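Local atomic coordinates of CurF (Lyngbya majuscula, PDB entry 5DP2), a protein that forms the cyclopropane ring in curacin A biosynthesis as a polyketide synthase enoyl-reductase domain, probably with NADPH as hydride donor. Residues 61-66 against 281-286. Residues are numbered along the deposited sequence; the frame is centred on the assembly and turned at random.
Sequences QEYIKK and MSDEFV. With NAP (NADP nicotinamide-adenine-dinucleotide phosphate), chain B.
Tyr63 OH donates a 2.6 Å hydrogen bond to Asp283 OD1, tying a loop that follows helix 50-57 to the short helix 281-287 in this medium-chain dehydrogenase/reductase-type fold. That helix comes directly after strand 275-278, the edge strand of the Rossmann-like parallel sheet. Tyrosine and aspartate side chains meet at about a right angle. The carboxylate accepts on its syn side, with the hydroxyl oxygen 19° out of its plane, while Asp283 OD1 stays at the ring edge, near the ring plane, 3.4 Å from Tyr63 CE1. With chi1 at 56°, Tyr63 CG is tucked over its own backbone, and the ring carries its hydroxyl across to the helix. An alanine at Asp283 removes the carboxylate, and the Tyr63 hydroxyl would probably be left with a weak water bond as its link to the helix, so that the phenol end could swing away.

Beside this polar link, Ile64 points toward the helix. Ile64 CD1 presses against Ser282, 3.5 Å from Ser282 CB, a tight carbon pair. One helical turn further on, Ile64 CG2 lies 3.9 Å from Val286 CG2 in one of two valine conformers, a contact to be taken with caution. Tyr108 also touches Ile64 and Ser282. A water donates to Ser282 OG and, weakly, to Tyr63 OH, bridging the two hydroxyls, and Ser282 OG is hydrogen-bonded to Asp280 as well. Next to Tyr63, Glu62 OE2 is bound to Arg51 by a salt bridge and to Asn55. Met281 begins the helix at the nucleotide pocket, its side chain packed against helices 140-153 and 290-305. Met281 N donates to the nicotinamide carboxamide oxygen O7N of NADP at 2.7 Å, nearly straight at 175°.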
loop_
_atom_site.group_PDB
_atom_site.type_symbol
_atom_site.label_atom_id
_atom_site.label_comp_id
_atom_site.label_asym_id
_atom_site.label_seq_id
_atom_site.Cartn_x
_atom_site.Cartn_y
_atom_site.Cartn_z
ATOM N N GLN A 61 5.751 -13.698 -7.511
ATOM C CA GLN A 61 7.158 -13.834 -7.140
ATOM C C GLN A 61 7.913 -12.516 -7.314
ATOM O O GLN A 61 7.882 -11.921 -8.396
ATOM C CB GLN A 61 7.850 -14.928 -7.949
ATOM C CG GLN A 61 9.233 -15.193 -7.418
ATOM C CD GLN A 61 9.878 -16.362 -8.093
ATOM O OE1 GLN A 61 10.836 -16.196 -8.867
ATOM N NE2 GLN A 61 9.378 -17.563 -7.806
ATOM N N GLU A 62 8.529 -12.030 -6.240
ATOM C CA GLU A 62 9.283 -10.792 -6.372
ATOM C C GLU A 62 10.437 -10.951 -7.353
ATOM O O GLU A 62 11.159 -11.962 -7.325
ATOM C CB GLU A 62 9.854 -10.367 -5.011
ATOM C CG GLU A 62 8.788 -9.972 -4.010
ATOM C CD GLU A 62 7.984 -8.798 -4.467
ATOM O OE1 GLU A 62 8.603 -7.751 -4.792
ATOM O OE2 GLU A 62 6.723 -8.873 -4.495
ATOM N N TYR A 63 10.654 -9.917 -8.164
ATOM C CA TYR A 63 11.840 -9.787 -9.021
ATOM C C TYR A 63 12.747 -8.632 -8.557
ATOM O O TYR A 63 13.913 -8.582 -8.953
ATOM C CB TYR A 63 11.444 -9.618 -10.515
ATOM C CG TYR A 63 10.524 -8.464 -10.723
ATOM C CD1 TYR A 63 11.037 -7.179 -10.843
ATOM C CD2 TYR A 63 9.135 -8.614 -10.695
ATOM C CE1 TYR A 63 10.209 -6.076 -10.929
ATOM C CE2 TYR A 63 8.302 -7.522 -10.755
ATOM C CZ TYR A 63 8.833 -6.252 -10.879
ATOM O OH TYR A 63 7.984 -5.189 -10.907
ATOM N N ILE A 64 12.234 -7.708 -7.738
ATOM C CA ILE A 64 13.058 -6.622 -7.229
ATOM C C ILE A 64 14.096 -7.214 -6.273
ATOM O O ILE A 64 13.761 -7.856 -5.275
ATOM C CB ILE A 64 12.171 -5.557 -6.567
ATOM C CG1 ILE A 64 11.470 -4.784 -7.690
ATOM C CG2 ILE A 64 12.982 -4.649 -5.665
ATOM C CD1 ILE A 64 10.449 -3.798 -7.228
ATOM N N LYS A 65 15.377 -6.945 -6.556
ATOM C CA LYS A 65 16.440 -7.591 -5.810
ATOM C C LYS A 65 16.526 -7.102 -4.365
ATOM O O LYS A 65 16.970 -7.843 -3.504
ATOM C CB LYS A 65 17.764 -7.501 -6.571
ATOM C CG LYS A 65 17.757 -8.439 -7.800
ATOM C CD LYS A 65 19.030 -8.646 -8.538
ATOM C CE LYS A 65 18.866 -9.899 -9.395
ATOM N NZ LYS A 65 20.057 -10.167 -10.238
ATOM N N LYS A 66 16.043 -5.878 -4.101
ATOM C CA LYS A 66 16.027 -5.338 -2.742
ATOM C C LYS A 66 15.189 -6.190 -1.792
ATOM O O LYS A 66 15.394 -6.132 -0.580
ATOM C CB LYS A 66 15.461 -3.882 -2.788
ATOM C CG LYS A 66 15.722 -3.061 -1.541
ATOM C CD LYS A 66 15.151 -1.669 -1.614
ATOM C CE LYS A 66 15.697 -0.828 -0.479
ATOM N NZ LYS A 66 15.129 0.517 -0.453
ATOM N N MET A 281 4.280 0.665 -7.607
ATOM C CA MET A 281 5.053 1.576 -6.764
ATOM C C MET A 281 6.427 1.061 -6.408
ATOM O O MET A 281 7.372 1.846 -6.294
ATOM C CB MET A 281 4.287 1.902 -5.497
ATOM C CG MET A 281 3.029 2.683 -5.728
ATOM S SD MET A 281 3.285 4.378 -6.341
ATOM C CE MET A 281 3.744 5.173 -4.814
ATOM N N SER A 282 6.551 -0.255 -6.201
ATOM C CA SER A 282 7.874 -0.801 -5.928
ATOM C C SER A 282 8.863 -0.500 -7.065
ATOM O O SER A 282 10.007 -0.097 -6.815
ATOM C CB SER A 282 7.781 -2.284 -5.570
ATOM O OG SER A 282 7.334 -3.083 -6.621
ATOM N N ASP A 283 8.412 -0.636 -8.321
ATOM C CA ASP A 283 9.243 -0.268 -9.434
ATOM C C ASP A 283 9.616 1.223 -9.402
ATOM O O ASP A 283 10.739 1.627 -9.695
ATOM C CB ASP A 283 8.550 -0.516 -10.788
ATOM C CG ASP A 283 8.366 -1.973 -11.169
ATOM O OD1 ASP A 283 9.119 -2.824 -10.668
ATOM O OD2 ASP A 283 7.453 -2.236 -11.995
ATOM N N GLU A 284 8.621 2.062 -9.058
ATOM C CA GLU A 284 8.861 3.519 -9.004
ATOM C C GLU A 284 9.879 3.876 -7.929
ATOM O O GLU A 284 10.711 4.792 -8.140
ATOM C CB GLU A 284 7.546 4.260 -8.768
ATOM C CG GLU A 284 6.519 4.078 -9.874
ATOM C CD GLU A 284 6.928 4.676 -11.190
ATOM O OE1 GLU A 284 7.689 5.686 -11.204
ATOM O OE2 GLU A 284 6.504 4.146 -12.238
ATOM N N PHE A 285 9.798 3.227 -6.763
ATOM C CA PHE A 285 10.715 3.521 -5.666
ATOM C C PHE A 285 12.166 3.149 -6.032
ATOM O O PHE A 285 13.088 3.908 -5.732
ATOM C CB PHE A 285 10.277 2.815 -4.381
ATOM C CG PHE A 285 8.953 3.297 -3.813
ATOM C CD1 PHE A 285 8.650 4.640 -3.734
ATOM C CD2 PHE A 285 8.032 2.395 -3.316
ATOM C CE1 PHE A 285 7.447 5.078 -3.194
ATOM C CE2 PHE A 285 6.843 2.836 -2.766
ATOM C CZ PHE A 285 6.549 4.165 -2.701
ATOM N N VAL A 286 12.351 2.008 -6.679
ATOM C CA VAL A 286 13.688 1.557 -7.097
ATOM C C VAL A 286 14.233 2.431 -8.214
ATOM O O VAL A 286 15.443 2.705 -8.302
ATOM C CB VAL A 286 13.641 0.085 -7.557
ATOM C CG1 VAL A 286 14.954 -0.339 -8.210
ATOM C CG2 VAL A 286 13.324 -0.797 -6.370
HETATM P PA NAP B . -6.094 -4.732 0.855
HETATM O O1A NAP B . -6.129 -4.333 2.290
HETATM O O2A NAP B . -6.802 -3.898 -0.149
HETATM O O5B NAP B . -6.590 -6.249 0.783
HETATM C C5B NAP B . -6.996 -6.840 -0.459
HETATM C C4B NAP B . -8.365 -6.379 -0.911
HETATM O O4B NAP B . -8.744 -7.152 -2.026
HETATM C C3B NAP B . -9.436 -6.513 0.132
HETATM O O3B NAP B . -9.905 -5.203 0.458
HETATM C C2B NAP B . -10.538 -7.369 -0.521
HETATM O O2B NAP B . -11.860 -6.916 -0.431
HETATM C C1B NAP B . -10.177 -7.321 -1.993
HETATM N N9A NAP B . -10.444 -8.553 -2.723
HETATM C C8A NAP B . -9.619 -9.652 -2.823
HETATM N N7A NAP B . -10.193 -10.609 -3.589
HETATM C C5A NAP B . -11.374 -10.115 -3.987
HETATM C C6A NAP B . -12.443 -10.598 -4.799
HETATM N N6A NAP B . -12.363 -11.823 -5.357
HETATM N N1A NAP B . -13.495 -9.814 -4.993
HETATM C C2A NAP B . -13.540 -8.604 -4.424
HETATM N N3A NAP B . -12.606 -8.044 -3.649
HETATM C C4A NAP B . -11.547 -8.805 -3.423
HETATM O O3 NAP B . -4.566 -4.896 0.377
HETATM P PN NAP B . -3.495 -3.773 -0.018
HETATM O O1N NAP B . -2.187 -4.210 0.515
HETATM O O2N NAP B . -4.003 -2.407 0.340
HETATM O O5D NAP B . -3.441 -3.945 -1.573
HETATM C C5D NAP B . -4.609 -3.603 -2.355
HETATM C C4D NAP B . -4.481 -4.210 -3.774
HETATM O O4D NAP B . -3.647 -3.368 -4.526
HETATM C C3D NAP B . -3.819 -5.592 -3.825
HETATM O O3D NAP B . -4.328 -6.281 -4.975
HETATM C C2D NAP B . -2.355 -5.263 -3.962
HETATM O O2D NAP B . -1.651 -6.343 -4.583
HETATM C C1D NAP B . -2.398 -4.020 -4.812
HETATM N N1N NAP B . -1.387 -2.956 -4.632
HETATM C C2N NAP B . -0.678 -2.522 -5.698
HETATM C C3N NAP B . 0.276 -1.513 -5.598
HETATM C C7N NAP B . 1.027 -1.072 -6.807
HETATM O O7N NAP B . 1.971 -0.343 -6.589
HETATM N N7N NAP B . 0.614 -1.490 -8.033
HETATM C C4N NAP B . 0.509 -0.925 -4.350
HETATM C C5N NAP B . -0.233 -1.385 -3.270
HETATM C C6N NAP B . -1.184 -2.401 -3.423
HETATM P P2B NAP B . -12.760 -7.014 0.887
HETATM O O1X NAP B . -12.152 -6.053 1.900
HETATM O O2X NAP B . -14.111 -6.583 0.391
HETATM O O3X NAP B . -12.698 -8.448 1.356
HETATM O O HOH W 1 7.448 -5.483 -7.946
#